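C protein alpha-antigen (Streptococcus agalactiae, PDB 1YWM) may contribute to virulence and immunity as a surface protein anchored to the streptococcal cell wall, represented here by its N-terminal domain. Local coordinates at residues N40-L45 with N163-Q168; Y69-G74 with G79-L84. All blocks are in the same frame, centred on the assembly; numbering follows the deposited sequence.

The two contacts show how one beta sheet serves different ends at different places. Contact 1 joins strand 40-44 of the sandwich to a loop of the helical bundle, near the centre of the elongated chain; contact 2 stays within the sandwich, joining strand 66-73 to the turn that follows strand 76-78. Both are partly buried. Contact 1 is small, a proline against a tyrosine face with no hydrogen bond across it, whereas contact 2 buries more than twice the surface and adds a phenol-to-backbone bond to its apolar packing. Their centres lie about 15 Å apart, yet they meet where Ile-43 CD1 packs 3.6 Å from Phe-71 CE2.

Contact 1 of 2, residues N40-L45 with N163-Q168; sequences NAYIDL and NNPKTQ
Tyr-42 and Pro-165 meet where the fibronectin-type beta sandwich gives way to the antiparallel three-helix bundle, and they illustrate how an aromatic-proline contact can help to join two domains. Tyr-42 lies on strand 40-44, and Pro-165 in the loop linking helix 144-163 to helix 168-182.

The apolar part of the contact is a CH-pi interaction. Pro-165 presents CB and CG to one face of the phenol ring, the two side chains crossing at about a right angle. CB sits near the root of the ring, 3.3 Å from Tyr-42 CG, a close approach. Pro-165 CG reaches further over the face, 4.2 Å from the centroid of the Tyr-42 ring and 19° off its normal, displaced toward the rim. The tyrosine offers this face because its CG stands beside the backbone N and anti to the carbonyl carbon (chi1 -67°), lifting the ring off the strand on the side where the loop passes. Gln-37, on the neighbouring short strand, touches both residues.

Polar groups flank the contact without bridging it. Lys-166 leaves the backbone pointing away from the strand, and its chain runs against Ile-171 and Lys-174 of helix 168-182, while NZ forms a salt bridge with Asp-160, whose OD1 also accepts from Asn-164 ND2. Both segments run into helices: Asp-44 caps Tyr-46 N through OD1, and Thr-167 OG1 caps Asp-170 N. A further tie between the domains comes from Gln-168 OE1, which accepts from Asp-122 N just beyond strand 113-121.

One buried polar atom has no hydrogen-bond partner in the model. This is the Lys-166 carbonyl oxygen, which lies near the plane of the Tyr-42 ring, at its edge, with O 3.6 Å from Tyr-42 CD2.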
ATOM      1  N   ASN A  40      10.365   7.840   1.466  1.00 22.00           N
ATOM      2  CA  ASN A  40       9.044   8.135   1.976  1.00 21.50           C
ATOM      3  C   ASN A  40       8.298   6.863   2.363  1.00 22.52           C
ATOM      4  O   ASN A  40       8.627   5.765   1.884  1.00 26.08           O
ATOM      5  CB  ASN A  40       8.240   8.899   0.926  1.00 19.20           C
ATOM      6  CG  ASN A  40       8.922  10.155   0.508  1.00 35.03           C
ATOM      7  OD1 ASN A  40       9.650  10.768   1.303  1.00 25.98           O
ATOM      8  ND2 ASN A  40       8.736  10.538  -0.747  1.00 30.09           N
ATOM      9  N   ALA A  41       7.308   7.008   3.239  1.00 18.97           N
ATOM     10  CA  ALA A  41       6.552   5.852   3.663  1.00 16.00           C
ATOM     11  C   ALA A  41       5.184   5.803   3.009  1.00 14.23           C
ATOM     12  O   ALA A  41       4.591   6.840   2.686  1.00 16.61           O
ATOM     13  CB  ALA A  41       6.424   5.786   5.198  1.00 14.19           C
ATOM     14  N   TYR A  42       4.681   4.579   2.867  1.00 13.58           N
ATOM     15  CA  TYR A  42       3.334   4.314   2.346  1.00 16.99           C
ATOM     16  C   TYR A  42       2.726   3.197   3.134  1.00 14.29           C
ATOM     17  O   TYR A  42       3.406   2.221   3.426  1.00 18.62           O
ATOM     18  CB  TYR A  42       3.419   3.783   0.910  1.00 16.87           C
ATOM     19  CG  TYR A  42       3.932   4.785  -0.068  1.00 20.80           C
ATOM     20  CD1 TYR A  42       5.295   5.075  -0.148  1.00 17.48           C
ATOM     21  CD2 TYR A  42       3.059   5.430  -0.942  1.00 22.94           C
ATOM     22  CE1 TYR A  42       5.770   6.029  -1.053  1.00 17.86           C
ATOM     23  CE2 TYR A  42       3.534   6.353  -1.873  1.00 20.10           C
ATOM     24  CZ  TYR A  42       4.877   6.650  -1.911  1.00 25.08           C
ATOM     25  OH  TYR A  42       5.346   7.558  -2.839  1.00 30.06           O
ATOM     26  N   ILE A  43       1.441   3.325   3.435  1.00 14.84           N
ATOM     27  CA  ILE A  43       0.701   2.314   4.197  1.00 12.54           C
ATOM     28  C   ILE A  43      -0.663   2.142   3.535  1.00 19.13           C
ATOM     29  O   ILE A  43      -1.355   3.126   3.252  1.00 16.09           O
ATOM     30  CB  ILE A  43       0.538   2.768   5.674  1.00 14.59           C
ATOM     31  CG1 ILE A  43       1.904   2.685   6.396  1.00 13.57           C
ATOM     32  CG2 ILE A  43      -0.523   1.930   6.395  1.00 18.07           C
ATOM     33  CD1 ILE A  43       1.868   3.233   7.892  1.00 17.41           C
ATOM     34  N   ASP A  44      -1.014   0.890   3.274  1.00 18.19           N
ATOM     35  CA  ASP A  44      -2.287   0.536   2.644  1.00 16.84           C
ATOM     36  C   ASP A  44      -3.198   0.062   3.765  1.00 11.63           C
ATOM     37  O   ASP A  44      -2.856  -0.904   4.465  1.00 18.16           O
ATOM     38  CB  ASP A  44      -2.020  -0.602   1.646  1.00 13.87           C
ATOM     39  CG  ASP A  44      -3.239  -0.977   0.833  1.00 18.37           C
ATOM     40  OD1 ASP A  44      -4.379  -0.500   1.105  1.00 20.52           O
ATOM     41  OD2 ASP A  44      -3.101  -1.751  -0.116  1.00 14.69           O
ATOM     42  N   LEU A  45      -4.318   0.749   3.968  1.00 13.73           N
ATOM     43  CA  LEU A  45      -5.234   0.382   5.056  1.00 18.74           C
ATOM     44  C   LEU A  45      -5.776  -1.038   4.892  1.00 20.48           C
ATOM     45  O   LEU A  45      -6.154  -1.675   5.877  1.00 17.31           O
ATOM     46  CB  LEU A  45      -6.380   1.372   5.162  1.00 19.59           C
ATOM     47  CG  LEU A  45      -5.963   2.831   5.448  1.00 13.80           C
ATOM     48  CD1 LEU A  45      -7.173   3.710   5.592  1.00 26.18           C
ATOM     49  CD2 LEU A  45      -5.179   2.868   6.757  1.00 16.58           C
ATOM     50  N   ASN A 163       2.829  -5.630  -4.579  1.00 16.28           N
ATOM     51  CA  ASN A 163       4.270  -5.393  -4.423  1.00 20.05           C
ATOM     52  C   ASN A 163       4.680  -3.941  -4.223  1.00 21.65           C
ATOM     53  O   ASN A 163       5.701  -3.668  -3.600  1.00 20.43           O
ATOM     54  CB  ASN A 163       5.018  -6.000  -5.611  1.00 15.25           C
ATOM     55  CG  ASN A 163       4.975  -7.541  -5.594  1.00 22.41           C
ATOM     56  OD1 ASN A 163       4.933  -8.157  -4.532  1.00 27.18           O
ATOM     57  ND2 ASN A 163       5.014  -8.152  -6.764  1.00 23.61           N
ATOM     58  N   ASN A 164       3.879  -3.014  -4.730  1.00 13.95           N
ATOM     59  CA  ASN A 164       4.344  -1.630  -4.905  1.00 17.50           C
ATOM     60  C   ASN A 164       3.390  -0.653  -4.247  1.00 16.36           C
ATOM     61  O   ASN A 164       2.161  -0.803  -4.339  1.00 17.00           O
ATOM     62  CB  ASN A 164       4.520  -1.268  -6.400  1.00 14.51           C
ATOM     63  CG  ASN A 164       5.434  -2.211  -7.145  1.00 22.49           C
ATOM     64  OD1 ASN A 164       6.564  -2.494  -6.726  1.00 18.38           O
ATOM     65  ND2 ASN A 164       4.962  -2.684  -8.308  1.00 17.44           N
ATOM     66  N   PRO A 165       3.932   0.345  -3.544  1.00 16.78           N
ATOM     67  CA  PRO A 165       3.078   1.340  -2.890  1.00 16.11           C
ATOM     68  C   PRO A 165       2.435   2.267  -3.916  1.00 15.01           C
ATOM     69  O   PRO A 165       3.040   2.527  -4.952  1.00 18.26           O
ATOM     70  CB  PRO A 165       4.059   2.131  -1.999  1.00 18.64           C
ATOM     71  CG  PRO A 165       5.398   1.982  -2.697  1.00 23.84           C
ATOM     72  CD  PRO A 165       5.373   0.601  -3.332  1.00 22.85           C
ATOM     73  N   LYS A 166       1.251   2.774  -3.607  1.00 15.02           N
ATOM     74  CA  LYS A 166       0.526   3.667  -4.498  1.00 16.67           C
ATOM     75  C   LYS A 166      -0.017   4.889  -3.750  1.00 19.90           C
ATOM     76  O   LYS A 166      -0.116   4.878  -2.530  1.00 21.21           O
ATOM     77  CB  LYS A 166      -0.646   2.898  -5.135  1.00 21.10           C
ATOM     78  CG  LYS A 166      -0.250   1.609  -5.864  1.00 16.76           C
ATOM     79  CD  LYS A 166       0.591   1.930  -7.123  1.00 21.27           C
ATOM     80  CE  LYS A 166       1.257   0.682  -7.687  1.00 18.94           C
ATOM     81  NZ  LYS A 166       2.250   0.915  -8.807  1.00 19.09           N
ATOM     82  N   THR A 167      -0.399   5.930  -4.483  1.00 18.81           N
ATOM     83  CA  THR A 167      -1.327   6.927  -3.932  1.00 18.34           C
ATOM     84  C   THR A 167      -2.771   6.490  -4.154  1.00 19.59           C
ATOM     85  O   THR A 167      -3.049   5.645  -5.039  1.00 18.38           O
ATOM     86  CB  THR A 167      -1.157   8.275  -4.621  1.00 22.67           C
ATOM     87  OG1 THR A 167      -1.437   8.100  -6.013  1.00 22.92           O
ATOM     88  CG2 THR A 167       0.280   8.742  -4.568  1.00 26.67           C
ATOM     89  N   GLN A 168      -3.702   7.081  -3.401  1.00 14.58           N
ATOM     90  CA  GLN A 168      -5.135   6.806  -3.638  1.00 19.74           C
ATOM     91  C   GLN A 168      -5.629   7.197  -5.043  1.00 24.39           C
ATOM     92  O   GLN A 168      -6.524   6.543  -5.625  1.00 19.59           O
ATOM     93  CB  GLN A 168      -5.976   7.518  -2.594  1.00 21.12           C
ATOM     94  CG  GLN A 168      -7.373   6.976  -2.465  1.00 15.34           C
ATOM     95  CD  GLN A 168      -7.393   5.513  -2.006  1.00 26.66           C
ATOM     96  OE1 GLN A 168      -6.590   5.108  -1.181  1.00 21.41           O
ATOM     97  NE2 GLN A 168      -8.324   4.731  -2.542  1.00 20.99           N
TER

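Contact 2 of 2, residues Y69-G74 with G79-L84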
ATOM      1  N   TYR A  69       6.390   4.950  17.620  1.00 15.89           N
ATOM      2  CA  TYR A  69       5.930   5.719  16.454  1.00 13.27           C
ATOM      3  C   TYR A  69       4.727   6.576  16.765  1.00 12.39           C
ATOM      4  O   TYR A  69       3.940   6.270  17.665  1.00 14.34           O
ATOM      5  CB  TYR A  69       5.627   4.790  15.271  1.00 10.73           C
ATOM      6  CG  TYR A  69       4.509   3.803  15.463  1.00 11.06           C
ATOM      7  CD1 TYR A  69       4.778   2.463  15.777  1.00 14.78           C
ATOM      8  CD2 TYR A  69       3.192   4.188  15.266  1.00 11.09           C
ATOM      9  CE1 TYR A  69       3.718   1.530  15.916  1.00 15.99           C
ATOM     10  CE2 TYR A  69       2.143   3.295  15.415  1.00 15.64           C
ATOM     11  CZ  TYR A  69       2.421   1.964  15.717  1.00 18.17           C
ATOM     12  OH  TYR A  69       1.353   1.109  15.842  1.00 19.33           O
ATOM     13  N   VAL A  70       4.569   7.664  16.012  1.00 13.28           N
ATOM     14  CA  VAL A  70       3.414   8.529  16.197  1.00 11.24           C
ATOM     15  C   VAL A  70       3.066   8.986  14.815  1.00 10.76           C
ATOM     16  O   VAL A  70       3.934   9.457  14.075  1.00 12.94           O
ATOM     17  CB  VAL A  70       3.698   9.836  17.057  1.00 15.83           C
ATOM     18  CG1 VAL A  70       2.329  10.529  17.359  1.00 14.62           C
ATOM     19  CG2 VAL A  70       4.406   9.510  18.331  1.00 25.87           C
ATOM     20  N   PHE A  71       1.793   8.848  14.474  1.00 11.43           N
ATOM     21  CA  PHE A  71       1.280   9.396  13.220  1.00 14.96           C
ATOM     22  C   PHE A  71       0.622  10.733  13.528  1.00 11.53           C
ATOM     23  O   PHE A  71       0.017  10.913  14.595  1.00 15.14           O
ATOM     24  CB  PHE A  71       0.197   8.456  12.628  1.00 14.24           C
ATOM     25  CG  PHE A  71       0.721   7.121  12.163  1.00 17.48           C
ATOM     26  CD1 PHE A  71       0.465   5.963  12.892  1.00 13.94           C
ATOM     27  CD2 PHE A  71       1.429   7.011  10.967  1.00 13.18           C
ATOM     28  CE1 PHE A  71       0.914   4.705  12.453  1.00 14.80           C
ATOM     29  CE2 PHE A  71       1.907   5.752  10.526  1.00 12.96           C
ATOM     30  CZ  PHE A  71       1.636   4.602  11.267  1.00 11.26           C
ATOM     31  N   ARG A  72       0.703  11.660  12.583  1.00 10.91           N
ATOM     32  CA  ARG A  72      -0.081  12.878  12.664  1.00 10.98           C
ATOM     33  C   ARG A  72      -0.868  12.952  11.360  1.00 18.03           C
ATOM     34  O   ARG A  72      -0.270  12.898  10.276  1.00 15.84           O
ATOM     35  CB  ARG A  72       0.880  14.063  12.718  1.00 13.49           C
ATOM     36  CG  ARG A  72       0.176  15.387  12.654  1.00 16.88           C
ATOM     37  CD  ARG A  72      -0.474  15.739  13.930  1.00 16.71           C
ATOM     38  NE  ARG A  72      -1.162  17.028  13.887  1.00 17.20           N
ATOM     39  CZ  ARG A  72      -1.931  17.462  14.868  1.00 14.78           C
ATOM     40  NH1 ARG A  72      -2.051  16.728  15.981  1.00 14.00           N
ATOM     41  NH2 ARG A  72      -2.557  18.648  14.764  1.00 16.27           N
ATOM     42  N   GLN A  73      -2.180  13.084  11.483  1.00 14.57           N
ATOM     43  CA  GLN A  73      -3.062  13.192  10.332  1.00 17.91           C
ATOM     44  C   GLN A  73      -4.216  14.095  10.707  1.00 18.14           C
ATOM     45  O   GLN A  73      -4.861  13.874  11.728  1.00 17.41           O
ATOM     46  CB  GLN A  73      -3.621  11.814   9.974  1.00 15.23           C
ATOM     47  CG  GLN A  73      -4.480  11.868   8.714  1.00 19.42           C
ATOM     48  CD  GLN A  73      -4.965  10.515   8.322  1.00 28.79           C
ATOM     49  OE1 GLN A  73      -5.182   9.655   9.175  1.00 23.23           O
ATOM     50  NE2 GLN A  73      -5.144  10.313   7.027  1.00 28.20           N
ATOM     51  N   GLY A  74      -4.495  15.104   9.885  1.00 21.19           N
ATOM     52  CA  GLY A  74      -5.504  16.081  10.252  1.00 26.65           C
ATOM     53  C   GLY A  74      -5.087  16.801  11.530  1.00 20.90           C
ATOM     54  O   GLY A  74      -3.954  17.287  11.631  1.00 24.50           O
ATOM     55  N   GLY A  79      -1.141   6.747  18.008  1.00 14.03           N
ATOM     56  CA  GLY A  79      -0.083   5.883  18.505  1.00 11.82           C
ATOM     57  C   GLY A  79      -0.209   4.425  18.096  1.00 17.00           C
ATOM     58  O   GLY A  79       0.666   3.615  18.420  1.00 15.78           O
ATOM     59  N   ASP A  80      -1.284   4.088  17.370  1.00 17.91           N
ATOM     60  CA  ASP A  80      -1.530   2.703  16.956  1.00 18.76           C
ATOM     61  C   ASP A  80      -1.930   2.744  15.496  1.00 14.13           C
ATOM     62  O   ASP A  80      -2.920   3.389  15.170  1.00 16.83           O
ATOM     63  CB  ASP A  80      -2.700   2.142  17.758  1.00 18.18           C
ATOM     64  CG  ASP A  80      -3.039   0.690  17.410  1.00 32.62           C
ATOM     65  OD1 ASP A  80      -2.330   0.033  16.607  1.00 31.88           O
ATOM     66  OD2 ASP A  80      -4.027   0.129  17.929  1.00 54.67           O
ATOM     67  N   VAL A  81      -1.156   2.090  14.637  1.00 15.36           N
ATOM     68  CA  VAL A  81      -1.449   2.056  13.200  1.00 18.53           C
ATOM     69  C   VAL A  81      -2.912   1.639  12.908  1.00 23.35           C
ATOM     70  O   VAL A  81      -3.519   2.109  11.941  1.00 18.82           O
ATOM     71  CB  VAL A  81      -0.440   1.180  12.434  1.00 22.53           C
ATOM     72  CG1 VAL A  81      -0.574  -0.351  12.830  1.00 22.80           C
ATOM     73  CG2 VAL A  81      -0.553   1.438  10.889  1.00 16.80           C
ATOM     74  N   SER A  82      -3.475   0.774  13.755  1.00 18.09           N
ATOM     75  CA  SER A  82      -4.875   0.324  13.598  1.00 24.30           C
ATOM     76  C   SER A  82      -5.914   1.458  13.692  1.00 25.95           C
ATOM     77  O   SER A  82      -7.062   1.292  13.260  1.00 25.39           O
ATOM     78  CB  SER A  82      -5.177  -0.802  14.598  1.00 26.60           C
ATOM     79  OG  SER A  82      -5.465  -0.268  15.885  1.00 36.49           O
ATOM     80  N   GLN A  83      -5.510   2.621  14.223  1.00 20.26           N
ATOM     81  CA  GLN A  83      -6.394   3.791  14.269  1.00 21.51           C
ATOM     82  C   GLN A  83      -6.492   4.594  12.967  1.00 20.56           C
ATOM     83  O   GLN A  83      -7.370   5.474  12.851  1.00 20.60           O
ATOM     84  CB  GLN A  83      -5.980   4.766  15.384  1.00 20.21           C
ATOM     85  CG  GLN A  83      -5.875   4.142  16.777  1.00 17.82           C
ATOM     86  CD  GLN A  83      -5.361   5.209  17.734  1.00 31.50           C
ATOM     87  OE1 GLN A  83      -4.166   5.474  17.771  1.00 20.45           O
ATOM     88  NE2 GLN A  83      -6.271   5.875  18.441  1.00 39.73           N
ATOM     89  N   LEU A  84      -5.579   4.349  12.021  1.00 19.69           N
ATOM     90  CA  LEU A  84      -5.635   5.039  10.736  1.00 18.80           C
ATOM     91  C   LEU A  84      -6.892   4.580   9.991  1.00 19.90           C
ATOM     92  O   LEU A  84      -7.103   3.396   9.808  1.00 20.47           O
ATOM     93  CB  LEU A  84      -4.404   4.749   9.876  1.00 17.14           C
ATOM     94  CG  LEU A  84      -3.070   5.232  10.470  1.00 18.38           C
ATOM     95  CD1 LEU A  84      -1.966   4.951   9.517  1.00 16.83           C
ATOM     96  CD2 LEU A  84      -3.138   6.744  10.813  1.00 22.53           C
TER
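Val-81 and Tyr-69 are joined by the hydrogen bond that crosses this contact: Val-81 N donates to Tyr-69 OH at 3.0 Å, nearly straight at 165°, approaching at the ring edge close to its plane. A strand side chain thus grips the backbone of a turn. Tyr-69 CG occupies the crowded position between the backbone N and the carbonyl carbon (chi1 64°), and from there the ring stretches over to the turn, bringing CE2 within 3.4 Å of Gly-79 O.

Beside this polar tie, Phe-71 forms the apolar centre. Leu-84 CD1 stands almost squarely over its ring, 3.9 Å from the Phe-71 centroid, in a CH-pi contact. Val-81 approaches from another direction, its CB 3.8 Å from Phe-71 CE1. Further along the strand, the extended Gln-73 brings OE1 alongside Leu-84 CD2, while its NE2 donates to Ser-86 O.

The next shell fixes the turn. Asp-80 makes an Asx turn, OD1 accepting from Ser-82 N at 3.2 Å from above the carboxylate plane, and OD2 accepts from Ser-82 OG. Gln-83 OE1 folds back to receive Asp-80 N at 3.2 Å, with a weak second bond from Gly-79 N. Beyond, Pro-55 touches Tyr-69, Phe-71 and Val-81, and Ile-120 touches Gln-73 and Leu-84.

Together these layers bring the 3-10 turn 81-83 back over one face of the sheet after the hairpin of strands 66-73 and 76-78, burying Phe-71, Val-81 and Leu-84 against that face, consistent with the edge of the apolar core in a fibronectin-type beta sandwich.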